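Hydrolase, haloacid dehalogenase-like family (Chlorobaculum tepidum, PDB 2HCF) probably acts as a magnesium-dependent hydrolase of the haloacid dehalogenase-like family. Local coordinates at residues L8-G13 with L147-L152; K74-Y79 with G118-S123; F137-F142 with R161-A166; E151-A156 with I183-E188. One frame throughout, in Å; residues are numbered along the deposited sequence. Where two conformers were deposited one is given.

Interaction 1: residues L8-G13 with L147-L152; sequences LFDIDG and LDRNEL. With MG (magnesium ion), chain B.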
loop_
_atom_site.group_PDB
_atom_site.type_symbol
_atom_site.label_atom_id
_atom_site.label_comp_id
_atom_site.label_asym_id
_atom_site.label_seq_id
_atom_site.Cartn_x
_atom_site.Cartn_y
_atom_site.Cartn_z
ATOM N N LEU A 8 -9.332 4.252 1.913
ATOM C CA LEU A 8 -8.041 3.622 2.168
ATOM C C LEU A 8 -7.288 3.431 0.849
ATOM O O LEU A 8 -7.790 2.825 -0.092
ATOM C CB LEU A 8 -8.255 2.288 2.895
ATOM C CG LEU A 8 -8.978 2.340 4.244
ATOM C CD1 LEU A 8 -9.280 0.932 4.711
ATOM C CD2 LEU A 8 -8.176 3.090 5.290
ATOM N N PHE A 9 -6.073 3.951 0.803
ATOM C CA PHE A 9 -5.224 3.979 -0.386
ATOM C C PHE A 9 -3.993 3.108 -0.193
ATOM O O PHE A 9 -3.280 3.202 0.852
ATOM C CB PHE A 9 -4.684 5.391 -0.618
ATOM C CG PHE A 9 -5.633 6.328 -1.344
ATOM C CD1 PHE A 9 -5.633 6.389 -2.736
ATOM C CD2 PHE A 9 -6.449 7.222 -0.641
ATOM C CE1 PHE A 9 -6.471 7.267 -3.407
ATOM C CE2 PHE A 9 -7.283 8.089 -1.301
ATOM C CZ PHE A 9 -7.291 8.111 -2.694
ATOM N N ASP A 10 -3.755 2.273 -1.199
ATOM C CA ASP A 10 -2.446 1.666 -1.483
ATOM C C ASP A 10 -1.434 2.728 -1.925
ATOM O O ASP A 10 -1.839 3.768 -2.381
ATOM C CB ASP A 10 -2.663 0.657 -2.599
ATOM C CG ASP A 10 -1.388 -0.062 -2.993
ATOM O OD1 ASP A 10 -0.844 -0.745 -2.103
ATOM O OD2 ASP A 10 -0.977 0.041 -4.183
ATOM N N ILE A 11 -0.130 2.480 -1.757
ATOM C CA ILE A 11 0.926 3.409 -2.170
ATOM C C ILE A 11 1.476 3.079 -3.586
ATOM O O ILE A 11 1.166 3.792 -4.566
ATOM C CB ILE A 11 2.045 3.457 -1.113
ATOM C CG1 ILE A 11 1.443 3.832 0.260
ATOM C CG2 ILE A 11 3.151 4.424 -1.533
ATOM C CD1 ILE A 11 2.455 3.983 1.364
ATOM N N ASP A 12 2.239 1.986 -3.714
ATOM C CA ASP A 12 3.005 1.717 -4.939
ATOM C C ASP A 12 2.102 1.308 -6.083
ATOM O O ASP A 12 1.244 0.412 -5.917
ATOM C CB ASP A 12 4.081 0.657 -4.708
ATOM C CG ASP A 12 5.093 1.094 -3.622
ATOM O OD1 ASP A 12 4.726 1.038 -2.442
ATOM O OD2 ASP A 12 6.209 1.514 -3.957
ATOM N N GLY A 13 2.255 2.016 -7.202
ATOM C CA GLY A 13 1.413 1.803 -8.402
ATOM C C GLY A 13 0.004 2.394 -8.334
ATOM O O GLY A 13 -0.793 2.163 -9.250
ATOM N N LEU A 147 1.490 -10.452 7.602
ATOM C CA LEU A 147 2.132 -10.993 6.408
ATOM C C LEU A 147 1.103 -11.170 5.285
ATOM O O LEU A 147 1.468 -11.210 4.125
ATOM C CB LEU A 147 2.793 -12.354 6.715
ATOM C CG LEU A 147 3.935 -12.401 7.748
ATOM C CD1 LEU A 147 4.279 -13.858 8.077
ATOM C CD2 LEU A 147 5.177 -11.675 7.282
ATOM N N ASP A 148 -0.180 -11.274 5.651
ATOM C CA ASP A 148 -1.273 -11.490 4.699
ATOM C C ASP A 148 -2.117 -10.227 4.548
ATOM O O ASP A 148 -2.659 -9.714 5.552
ATOM C CB ASP A 148 -2.146 -12.612 5.219
ATOM C CG ASP A 148 -3.371 -12.864 4.348
ATOM O OD1 ASP A 148 -3.547 -12.170 3.320
ATOM O OD2 ASP A 148 -4.140 -13.794 4.695
ATOM N N ARG A 149 -2.229 -9.739 3.309
ATOM C CA ARG A 149 -2.880 -8.435 3.014
ATOM C C ARG A 149 -4.328 -8.459 3.492
ATOM O O ARG A 149 -4.905 -7.441 3.840
ATOM C CB ARG A 149 -2.846 -8.067 1.512
ATOM C CG ARG A 149 -3.096 -6.564 1.272
ATOM C CD ARG A 149 -3.231 -6.166 -0.181
ATOM N NE ARG A 149 -3.291 -4.720 -0.206
ATOM C CZ ARG A 149 -2.264 -3.951 -0.484
ATOM N NH1 ARG A 149 -1.112 -4.489 -0.854
ATOM N NH2 ARG A 149 -2.399 -2.634 -0.440
ATOM N N ASN A 150 -4.902 -9.654 3.508
ATOM C CA ASN A 150 -6.316 -9.843 3.886
ATOM C C ASN A 150 -6.654 -9.673 5.356
ATOM O O ASN A 150 -7.837 -9.604 5.696
ATOM C CB ASN A 150 -6.805 -11.197 3.392
ATOM C CG ASN A 150 -6.869 -11.261 1.882
ATOM O OD1 ASN A 150 -6.876 -10.229 1.198
ATOM N ND2 ASN A 150 -6.912 -12.473 1.350
ATOM N N GLU A 151 -5.636 -9.584 6.212
ATOM C CA GLU A 151 -5.815 -9.168 7.610
ATOM C C GLU A 151 -5.916 -7.641 7.771
ATOM O O GLU A 151 -6.550 -7.159 8.714
ATOM C CB GLU A 151 -4.657 -9.697 8.462
ATOM C CG GLU A 151 -4.580 -11.232 8.476
ATOM C CD GLU A 151 -3.413 -11.768 9.298
ATOM O OE1 GLU A 151 -3.032 -11.129 10.328
ATOM O OE2 GLU A 151 -2.872 -12.842 8.905
ATOM N N LEU A 152 -5.324 -6.889 6.841
ATOM C CA LEU A 152 -5.230 -5.421 6.956
ATOM C C LEU A 152 -6.535 -4.593 7.002
ATOM O O LEU A 152 -6.617 -3.637 7.767
ATOM C CB LEU A 152 -4.324 -4.873 5.858
ATOM C CG LEU A 152 -2.821 -5.203 5.877
ATOM C CD1 LEU A 152 -2.041 -4.149 5.101
ATOM C CD2 LEU A 152 -2.268 -5.375 7.271
HETATM MG MG MG B . 0.098 -1.284 -5.297
HETATM O O HOH W 1 1.479 -1.781 -3.762
HETATM O O HOH W 2 1.397 -2.336 -6.796
HETATM O O HOH W 3 -1.008 -2.818 -4.457
#
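Arg149 and Asp10 meet in a buried salt bridge beside the magnesium ion. NH2 of Arg149 donates to Asp10 OD1 over 3.0 Å, with an N-H...O angle of 143°, so the bond is clearly bent. OD1 is approached from above the carboxylate plane, and it lies somewhat tilted from the plane of the guanidinium. The two flat groups stand 67° apart, so a single nitrogen touches a single oxygen and no paired, coplanar bridge forms. The arginine reaches this place from the loop before helix 152-164 by staying straight, with CG anti to the backbone N (chi1 -162°) and the chain extended as far as NE; the two side chains together bridge the 11.1 Å between the CA atoms of Arg149 and Asp10. This is the metal site of the HAD fold, at the end of strand 5-9, one of the two middle strands of the parallel sheet, and Asp10 and Asp12 fit its DxDx(T/V) signature, in which the first aspartate is the nucleophile of characterised relatives. Asp10 divides its work between its two oxygens. OD2 binds magnesium at 2.0 Å and also accepts from Thr14 OG1, whereas OD1 takes the arginine and a hydrogen bond of 3.0 Å from water 1. The backbone O of Asp12 is a second ligand, 2.1 Å from the metal; Asp178 and three waters complete the sphere. The guanidinium has further partners: NH2 also pairs with Asp182, and NH1 donates to Gly47 O, which together hold its rotation.

Interaction 2: residues K74-Y79 with G118-S123; sequences KAKETY and GNFEAS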
loop_
_atom_site.group_PDB
_atom_site.type_symbol
_atom_site.label_atom_id
_atom_site.label_comp_id
_atom_site.label_asym_id
_atom_site.label_seq_id
_atom_site.Cartn_x
_atom_site.Cartn_y
_atom_site.Cartn_z
ATOM N N LYS A 74 15.576 -7.624 12.520
ATOM C CA LYS A 74 16.807 -6.948 12.098
ATOM C C LYS A 74 16.853 -6.667 10.579
ATOM O O LYS A 74 17.292 -5.609 10.155
ATOM C CB LYS A 74 18.035 -7.746 12.534
ATOM C CG LYS A 74 19.341 -7.137 12.055
ATOM C CD LYS A 74 20.435 -7.157 13.088
ATOM C CE LYS A 74 21.520 -6.105 12.726
ATOM N NZ LYS A 74 21.016 -4.670 12.784
ATOM N N ALA A 75 16.403 -7.624 9.773
ATOM C CA ALA A 75 16.274 -7.422 8.317
ATOM C C ALA A 75 15.335 -6.258 8.003
ATOM O O ALA A 75 15.663 -5.385 7.191
ATOM C CB ALA A 75 15.785 -8.699 7.642
ATOM N N LYS A 76 14.178 -6.231 8.662
ATOM C CA LYS A 76 13.237 -5.111 8.514
ATOM C C LYS A 76 13.915 -3.778 8.812
ATOM O O LYS A 76 13.880 -2.875 7.971
ATOM C CB LYS A 76 12.017 -5.295 9.419
ATOM C CG LYS A 76 11.032 -4.157 9.462
ATOM C CD LYS A 76 9.998 -4.446 10.495
ATOM C CE LYS A 76 9.028 -3.314 10.649
ATOM N NZ LYS A 76 8.024 -3.711 11.690
ATOM N N GLU A 77 14.534 -3.660 9.996
ATOM C CA GLU A 77 15.145 -2.406 10.422
ATOM C C GLU A 77 16.273 -1.962 9.487
ATOM O O GLU A 77 16.436 -0.776 9.229
ATOM C CB GLU A 77 15.698 -2.542 11.849
ATOM N N THR A 78 17.063 -2.920 9.016
ATOM C CA THR A 78 18.173 -2.635 8.103
ATOM C C THR A 78 17.631 -2.094 6.764
ATOM O O THR A 78 18.109 -1.072 6.272
ATOM C CB THR A 78 19.065 -3.905 7.904
ATOM O OG1 THR A 78 19.581 -4.338 9.175
ATOM C CG2 THR A 78 20.238 -3.637 6.936
ATOM N N TYR A 79 16.598 -2.749 6.233
ATOM C CA TYR A 79 15.928 -2.315 4.996
ATOM C C TYR A 79 15.398 -0.871 5.123
ATOM O O TYR A 79 15.667 -0.014 4.282
ATOM C CB TYR A 79 14.784 -3.292 4.645
ATOM C CG TYR A 79 13.828 -2.709 3.623
ATOM C CD1 TYR A 79 14.221 -2.526 2.317
ATOM C CD2 TYR A 79 12.556 -2.294 3.992
ATOM C CE1 TYR A 79 13.370 -1.954 1.378
ATOM C CE2 TYR A 79 11.694 -1.728 3.068
ATOM C CZ TYR A 79 12.114 -1.555 1.762
ATOM O OH TYR A 79 11.285 -0.992 0.831
ATOM N N GLY A 118 1.277 -2.579 1.438
ATOM C CA GLY A 118 2.254 -3.665 1.632
ATOM C C GLY A 118 3.575 -3.155 2.183
ATOM O O GLY A 118 4.437 -3.941 2.581
ATOM N N ASN A 119 3.779 -1.838 2.173
ATOM C CA ASN A 119 4.967 -1.255 2.787
ATOM C C ASN A 119 4.948 -1.373 4.329
ATOM O O ASN A 119 3.888 -1.242 4.960
ATOM C CB ASN A 119 5.074 0.246 2.441
ATOM C CG ASN A 119 5.434 0.513 0.984
ATOM O OD1 ASN A 119 6.623 0.494 0.624
ATOM N ND2 ASN A 119 4.421 0.859 0.158
ATOM N N PHE A 120 6.123 -1.602 4.931
ATOM C CA PHE A 120 6.332 -1.284 6.328
ATOM C C PHE A 120 6.002 0.207 6.444
ATOM O O PHE A 120 6.219 0.981 5.502
ATOM C CB PHE A 120 7.792 -1.529 6.771
ATOM C CG PHE A 120 8.241 -2.975 6.695
ATOM C CD1 PHE A 120 7.573 -3.968 7.401
ATOM C CD2 PHE A 120 9.370 -3.330 5.961
ATOM C CE1 PHE A 120 7.998 -5.316 7.331
ATOM C CE2 PHE A 120 9.795 -4.646 5.905
ATOM C CZ PHE A 120 9.100 -5.642 6.582
ATOM N N GLU A 121 5.440 0.614 7.575
ATOM C CA GLU A 121 5.036 2.003 7.756
ATOM C C GLU A 121 6.179 2.972 7.562
ATOM O O GLU A 121 5.983 4.006 6.928
ATOM C CB GLU A 121 4.441 2.264 9.142
ATOM C CG GLU A 121 3.935 3.714 9.327
ATOM C CD GLU A 121 3.057 3.937 10.592
ATOM O OE1 GLU A 121 2.905 3.018 11.435
ATOM O OE2 GLU A 121 2.497 5.036 10.717
ATOM N N ALA A 122 7.350 2.680 8.121
ATOM C CA ALA A 122 8.398 3.690 8.144
ATOM C C ALA A 122 8.897 3.964 6.723
ATOM O O ALA A 122 9.140 5.120 6.372
ATOM C CB ALA A 122 9.542 3.272 9.058
ATOM N N SER A 123 9.022 2.902 5.917
ATOM C CA SER A 123 9.484 3.039 4.535
ATOM C C SER A 123 8.365 3.498 3.578
ATOM O O SER A 123 8.606 4.312 2.667
ATOM C CB SER A 123 10.176 1.785 4.063
ATOM O OG SER A 123 9.381 0.631 4.272
HETATM O O HOH W 4 8.565 -0.749 2.016
#
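Lys76 lies along one face of the Phe120 ring: with CG anti to the backbone N (chi1 175°) and the rest extended, its chain crosses the aromatic surface nearly atom by atom. CB starts above the rim, 4.1 Å from Phe120 CZ. CG sits almost exactly over the centre, 3.7 Å from the ring centroid and 7° off the normal, a well-formed CH-pi contact. CD moves on to Phe120 CE1 at 3.8 Å, and CE reaches Phe120 CD1 at 3.6 Å. NZ passes beyond the ring to a salt bridge with Asp144. Tyr79 brings CD2 to the edge of the same ring, 3.9 Å from Phe120 CD2. Water 4 joins the polar ends: it accepts from Tyr79 OH and Ser123 OG and donates to Asn119 OD1, while Tyr79 OH also bonds Asn22. A leucine in place of Phe120 would probably leave the lysine methylenes without their flat support and open a gap beside Tyr79. Phe120 occupies the N-cap position of helix 121-129 and is packed by Phe72 and Ile80 of helix 65-86 and Ile54 of helix 50-59, so the start of this Rossmann-like core helix is fitted against the helices of what is probably the HAD cap.

Interaction 3: residues F137-F142 with R161-A166; sequences FPFGAF and RRMTGA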
loop_
_atom_site.group_PDB
_atom_site.type_symbol
_atom_site.label_atom_id
_atom_site.label_comp_id
_atom_site.label_asym_id
_atom_site.label_seq_id
_atom_site.Cartn_x
_atom_site.Cartn_y
_atom_site.Cartn_z
ATOM N N PHE A 137 -2.351 11.528 5.442
ATOM C CA PHE A 137 -2.738 10.216 5.968
ATOM C C PHE A 137 -2.473 10.069 7.487
ATOM O O PHE A 137 -1.357 9.760 7.908
ATOM C CB PHE A 137 -2.004 9.139 5.203
ATOM C CG PHE A 137 -2.311 9.134 3.736
ATOM C CD1 PHE A 137 -3.494 8.579 3.269
ATOM C CD2 PHE A 137 -1.420 9.687 2.825
ATOM C CE1 PHE A 137 -3.783 8.571 1.917
ATOM C CE2 PHE A 137 -1.694 9.691 1.470
ATOM C CZ PHE A 137 -2.883 9.113 1.008
ATOM N N PRO A 138 -3.510 10.279 8.314
ATOM C CA PRO A 138 -3.337 10.253 9.756
ATOM C C PRO A 138 -3.135 8.863 10.372
ATOM O O PRO A 138 -2.735 8.778 11.521
ATOM C CB PRO A 138 -4.642 10.910 10.257
ATOM C CG PRO A 138 -5.640 10.530 9.245
ATOM C CD PRO A 138 -4.911 10.519 7.935
ATOM N N PHE A 139 -3.432 7.780 9.636
ATOM C CA PHE A 139 -3.281 6.436 10.170
ATOM C C PHE A 139 -3.247 5.466 9.015
ATOM O O PHE A 139 -3.469 5.870 7.867
ATOM C CB PHE A 139 -4.466 6.069 11.102
ATOM C CG PHE A 139 -5.692 5.621 10.367
ATOM C CD1 PHE A 139 -6.408 6.505 9.610
ATOM C CD2 PHE A 139 -6.092 4.294 10.383
ATOM C CE1 PHE A 139 -7.513 6.101 8.896
ATOM C CE2 PHE A 139 -7.198 3.888 9.662
ATOM C CZ PHE A 139 -7.904 4.772 8.935
ATOM N N GLY A 140 -3.039 4.174 9.288
ATOM C CA GLY A 140 -3.206 3.168 8.246
ATOM C C GLY A 140 -3.037 1.759 8.783
ATOM O O GLY A 140 -2.937 1.580 10.004
ATOM N N ALA A 141 -3.112 0.750 7.902
ATOM C CA ALA A 141 -2.629 -0.552 8.210
ATOM C C ALA A 141 -1.483 -0.856 7.240
ATOM O O ALA A 141 -1.548 -0.491 6.038
ATOM C CB ALA A 141 -3.736 -1.589 8.092
ATOM N N PHE A 142 -0.439 -1.509 7.771
ATOM C CA PHE A 142 0.862 -1.668 7.105
ATOM C C PHE A 142 1.447 -3.077 7.238
ATOM O O PHE A 142 0.888 -3.963 7.931
ATOM C CB PHE A 142 1.859 -0.668 7.686
ATOM C CG PHE A 142 1.355 0.749 7.759
ATOM C CD1 PHE A 142 1.569 1.623 6.710
ATOM C CD2 PHE A 142 0.706 1.224 8.902
ATOM C CE1 PHE A 142 1.105 2.964 6.783
ATOM C CE2 PHE A 142 0.253 2.577 8.980
ATOM C CZ PHE A 142 0.440 3.411 7.904
ATOM N N ARG A 161 -12.460 3.346 13.427
ATOM C CA ARG A 161 -13.586 3.403 14.373
ATOM C C ARG A 161 -13.161 3.964 15.757
ATOM O O ARG A 161 -13.878 4.764 16.356
ATOM C CB ARG A 161 -14.181 2.000 14.460
ATOM C CG ARG A 161 -15.387 1.850 15.300
ATOM C CD ARG A 161 -15.980 0.429 15.197
ATOM N NE ARG A 161 -16.886 0.171 16.309
ATOM C CZ ARG A 161 -17.784 -0.814 16.361
ATOM N NH1 ARG A 161 -17.898 -1.687 15.368
ATOM N NH2 ARG A 161 -18.578 -0.926 17.427
ATOM N N ARG A 162 -11.980 3.575 16.231
ATOM C CA ARG A 162 -11.449 4.057 17.495
ATOM C C ARG A 162 -11.066 5.540 17.397
ATOM O O ARG A 162 -11.088 6.268 18.386
ATOM C CB ARG A 162 -10.247 3.220 17.926
ATOM C CG ARG A 162 -10.622 1.857 18.446
ATOM C CD ARG A 162 -9.399 1.030 18.607
ATOM N NE ARG A 162 -9.710 -0.281 19.144
ATOM C CZ ARG A 162 -8.850 -1.297 19.197
ATOM N NH1 ARG A 162 -7.609 -1.191 18.736
ATOM N NH2 ARG A 162 -9.239 -2.427 19.727
HETATM N N MSE A 163 -10.746 5.989 16.193
HETATM C CA MSE A 163 -10.382 7.385 15.978
HETATM C C MSE A 163 -11.564 8.314 15.895
HETATM O O MSE A 163 -11.512 9.397 16.435
HETATM C CB MSE A 163 -9.587 7.533 14.685
HETATM C CG MSE A 163 -8.270 6.902 14.757
HETATM SE SE MSE A 163 -7.381 7.029 13.045
HETATM C CE MSE A 163 -7.289 8.874 12.953
ATOM N N THR A 164 -12.609 7.905 15.179
ATOM C CA THR A 164 -13.728 8.789 14.887
ATOM C C THR A 164 -15.007 8.435 15.662
ATOM O O THR A 164 -15.901 9.265 15.785
ATOM C CB THR A 164 -14.085 8.772 13.388
ATOM O OG1 THR A 164 -14.522 7.463 13.016
ATOM C CG2 THR A 164 -12.919 9.186 12.508
ATOM N N GLY A 165 -15.104 7.207 16.165
ATOM C CA GLY A 165 -16.359 6.700 16.708
ATOM C C GLY A 165 -17.370 6.341 15.636
ATOM O O GLY A 165 -18.508 5.985 15.931
ATOM N N ALA A 166 -16.962 6.436 14.372
ATOM C CA ALA A 166 -17.837 6.088 13.258
ATOM C C ALA A 166 -17.879 4.583 13.086
ATOM O O ALA A 166 -16.847 3.940 13.032
ATOM C CB ALA A 166 -17.326 6.758 11.961
#
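The contact of Met163 with Phe139 is a Met-aromatic one, made at the margin of the fold where the last turn of helix 152-164 packs against the chain entering the outermost strand 140-141. Met163 is present as selenomethionine. Its SE lies over one face of the Phe139 ring, 3.9 Å from the centroid and 30° off the normal. The displacement is toward the root of the ring: SE comes within 3.5 Å of Phe139 CG and 3.6 Å of Phe139 CB. The phenylalanine takes its less usual first torsion, with CG between the backbone N and the carbonyl carbon (chi1 81°), and this sets the ring toward the helix, where Ala160 and Arg159 also touch it; Leu112 of the neighbouring strand adds a contact. Strand 140-141 and helix 152-164 belong to the beta-alpha-beta crossover that carries the Rossmann-like chain on to strand 173-177, so the contact ties the two ends of this strand-helix unit together. The selenomethionine chain bends at its third torsion (chi3 62°), bringing CE to 4.3 Å from Pro138 CB, an apolar touch at an exposed position. Just beyond, the helix stops at Gly165, whose phi is positive, and Thr164 OG1 accepts from the backbone N of Ala166 at 3.0 Å in an ST turn.

Interaction 4: residues E151-A156 with I183-E188; sequences ELPHIA and IRCARE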
loop_
_atom_site.group_PDB
_atom_site.type_symbol
_atom_site.label_atom_id
_atom_site.label_comp_id
_atom_site.label_asym_id
_atom_site.label_seq_id
_atom_site.Cartn_x
_atom_site.Cartn_y
_atom_site.Cartn_z
ATOM N N GLU A 151 -5.636 -9.584 6.212
ATOM C CA GLU A 151 -5.815 -9.168 7.610
ATOM C C GLU A 151 -5.916 -7.641 7.771
ATOM O O GLU A 151 -6.550 -7.159 8.714
ATOM C CB GLU A 151 -4.657 -9.697 8.462
ATOM C CG GLU A 151 -4.580 -11.232 8.476
ATOM C CD GLU A 151 -3.413 -11.768 9.298
ATOM O OE1 GLU A 151 -3.032 -11.129 10.328
ATOM O OE2 GLU A 151 -2.872 -12.842 8.905
ATOM N N LEU A 152 -5.324 -6.889 6.841
ATOM C CA LEU A 152 -5.230 -5.421 6.956
ATOM C C LEU A 152 -6.535 -4.593 7.002
ATOM O O LEU A 152 -6.617 -3.637 7.767
ATOM C CB LEU A 152 -4.324 -4.873 5.858
ATOM C CG LEU A 152 -2.821 -5.203 5.877
ATOM C CD1 LEU A 152 -2.041 -4.149 5.101
ATOM C CD2 LEU A 152 -2.268 -5.375 7.271
ATOM N N PRO A 153 -7.551 -4.931 6.184
ATOM C CA PRO A 153 -8.798 -4.157 6.197
ATOM C C PRO A 153 -9.448 -4.151 7.583
ATOM O O PRO A 153 -9.947 -3.149 8.018
ATOM C CB PRO A 153 -9.700 -4.921 5.220
ATOM C CG PRO A 153 -8.800 -5.707 4.412
ATOM C CD PRO A 153 -7.625 -6.049 5.238
ATOM N N HIS A 154 -9.451 -5.299 8.245
ATOM C CA HIS A 154 -10.018 -5.409 9.578
ATOM C C HIS A 154 -9.304 -4.501 10.542
ATOM O O HIS A 154 -9.932 -3.741 11.251
ATOM C CB HIS A 154 -9.940 -6.832 10.063
ATOM C CG HIS A 154 -10.639 -7.806 9.182
ATOM N ND1 HIS A 154 -12.011 -7.875 9.089
ATOM C CD2 HIS A 154 -10.154 -8.770 8.361
ATOM C CE1 HIS A 154 -12.345 -8.841 8.254
ATOM N NE2 HIS A 154 -11.237 -9.413 7.808
ATOM N N ILE A 155 -7.982 -4.555 10.514
ATOM C CA ILE A 155 -7.132 -3.731 11.361
ATOM C C ILE A 155 -7.356 -2.234 11.112
ATOM O O ILE A 155 -7.532 -1.467 12.052
ATOM C CB ILE A 155 -5.632 -4.097 11.148
ATOM C CG1 ILE A 155 -5.344 -5.481 11.722
ATOM C CG2 ILE A 155 -4.673 -2.989 11.723
ATOM C CD1 ILE A 155 -3.951 -6.005 11.413
ATOM N N ALA A 156 -7.345 -1.823 9.843
ATOM C CA ALA A 156 -7.658 -0.444 9.484
ATOM C C ALA A 156 -9.064 -0.045 9.902
ATOM O O ALA A 156 -9.243 1.038 10.389
ATOM C CB ALA A 156 -7.475 -0.217 8.001
ATOM N N ILE A 183 -8.000 -5.506 -4.746
ATOM C CA ILE A 183 -9.389 -5.788 -4.971
ATOM C C ILE A 183 -9.851 -6.878 -4.003
ATOM O O ILE A 183 -10.974 -6.849 -3.469
ATOM C CB ILE A 183 -9.633 -6.246 -6.444
ATOM C CG1 ILE A 183 -9.330 -5.103 -7.413
ATOM C CG2 ILE A 183 -11.079 -6.666 -6.627
ATOM C CD1 ILE A 183 -9.156 -5.527 -8.847
ATOM N N ARG A 184 -8.987 -7.860 -3.793
ATOM C CA ARG A 184 -9.343 -9.053 -3.027
ATOM C C ARG A 184 -9.446 -8.696 -1.551
ATOM O O ARG A 184 -10.327 -9.136 -0.852
ATOM C CB ARG A 184 -8.292 -10.143 -3.222
ATOM C CG ARG A 184 -8.369 -11.270 -2.180
ATOM C CD ARG A 184 -7.571 -12.500 -2.565
ATOM N NE ARG A 184 -7.557 -12.670 -4.011
ATOM C CZ ARG A 184 -6.487 -12.513 -4.789
ATOM N NH1 ARG A 184 -5.272 -12.243 -4.284
ATOM N NH2 ARG A 184 -6.639 -12.649 -6.089
ATOM N N CYS A 185 -8.545 -7.853 -1.071
ATOM C CA CYS A 185 -8.590 -7.558 0.384
ATOM C C CYS A 185 -9.853 -6.748 0.765
ATOM O O CYS A 185 -10.350 -6.860 1.884
ATOM C CB CYS A 185 -7.291 -6.956 0.888
ATOM S SG CYS A 185 -7.117 -5.246 0.614
ATOM N N ALA A 186 -10.404 -5.999 -0.188
ATOM C CA ALA A 186 -11.641 -5.250 0.027
ATOM C C ALA A 186 -12.832 -6.157 0.310
ATOM O O ALA A 186 -13.756 -5.785 1.032
ATOM C CB ALA A 186 -11.935 -4.370 -1.161
ATOM N N ARG A 187 -12.816 -7.357 -0.252
ATOM C CA ARG A 187 -13.908 -8.298 -0.058
ATOM C C ARG A 187 -14.042 -8.709 1.414
ATOM O O ARG A 187 -15.127 -9.088 1.857
ATOM C CB ARG A 187 -13.707 -9.557 -0.910
ATOM C CG ARG A 187 -13.514 -9.310 -2.429
ATOM C CD ARG A 187 -13.346 -10.642 -3.194
ATOM N NE ARG A 187 -12.869 -10.415 -4.573
ATOM C CZ ARG A 187 -12.018 -11.202 -5.245
ATOM N NH1 ARG A 187 -11.509 -12.325 -4.718
ATOM N NH2 ARG A 187 -11.691 -10.868 -6.485
ATOM N N GLU A 188 -12.950 -8.603 2.174
ATOM C CA GLU A 188 -12.964 -8.887 3.616
ATOM C C GLU A 188 -14.032 -8.109 4.374
ATOM O O GLU A 188 -14.607 -8.628 5.321
ATOM C CB GLU A 188 -11.602 -8.589 4.229
ATOM C CG GLU A 188 -10.538 -9.554 3.769
ATOM C CD GLU A 188 -10.790 -10.959 4.290
ATOM O OE1 GLU A 188 -11.079 -11.117 5.498
ATOM O OE2 GLU A 188 -10.703 -11.921 3.500
#
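His154 and Glu188 are joined through the anti lone pair of the carboxylate, the one directed away from its other oxygen. They link helix 152-164 to the end of helix 180-187, the helices before and after strand 173-177 in the Rossmann-like fold of the HAD family. NE2 of His154 donates to Glu188 OE1 at 2.9 Å with an N-H...O angle of 158°. The oxygen lies at the ring edge, close to the imidazole plane, although the carboxylate itself is turned 78° against that plane. Glu188 does not reach out at full length: its chain bends at the second torsion (chi2 -67°), folding the carboxylate back instead of extending it, and its CB is itself 3.7 Å from His154 NE2. The negative carboxylate would probably favour a positive charge on the imidazole. An alanine in place of Glu188 would probably leave His154 NE2 without its acceptor and the exposed imidazole freer to turn. Beside this polar pair the contact is one of van der Waals packing. Pro153, in the first turn of its helix, meets the other helix with its CG, which comes within 3.2 Å of the backbone O of Cys185, an oxygen that also accepts from Glu188 N. The same proline carbon touches Glu188 CB at 4.0 Å, so it fits between Cys185 and Glu188, while Leu189 adds to both Pro153 and His154 from the following loop. Cys185 turns SG between its backbone N and carbonyl carbon, and the sulfur ends 4.2 Å from Pro153 CG.

Interactions 1 and 2 are the buried contacts and 3 and 4 only partly so, but the chemistry does not track burial. Interaction 1, whose centre lies about 4 Å from the centre of the chain, is ionic and ordered round a metal. Interaction 2 is aromatic and aliphatic with a water at its side; the two meet where Asn119 ND2 approaches Asp12 OD1 at 2.6 Å, a probable hydrogen bond. Interactions 3 and 4 use opposite ends of helix 152-164, one against an outermost strand through selenium and a ring, the other against helix 180-187 through a histidine-carboxylate bond. Residues 151-152 are shared by interactions 1 and 4, the Arg149 loop running directly into that helix pair.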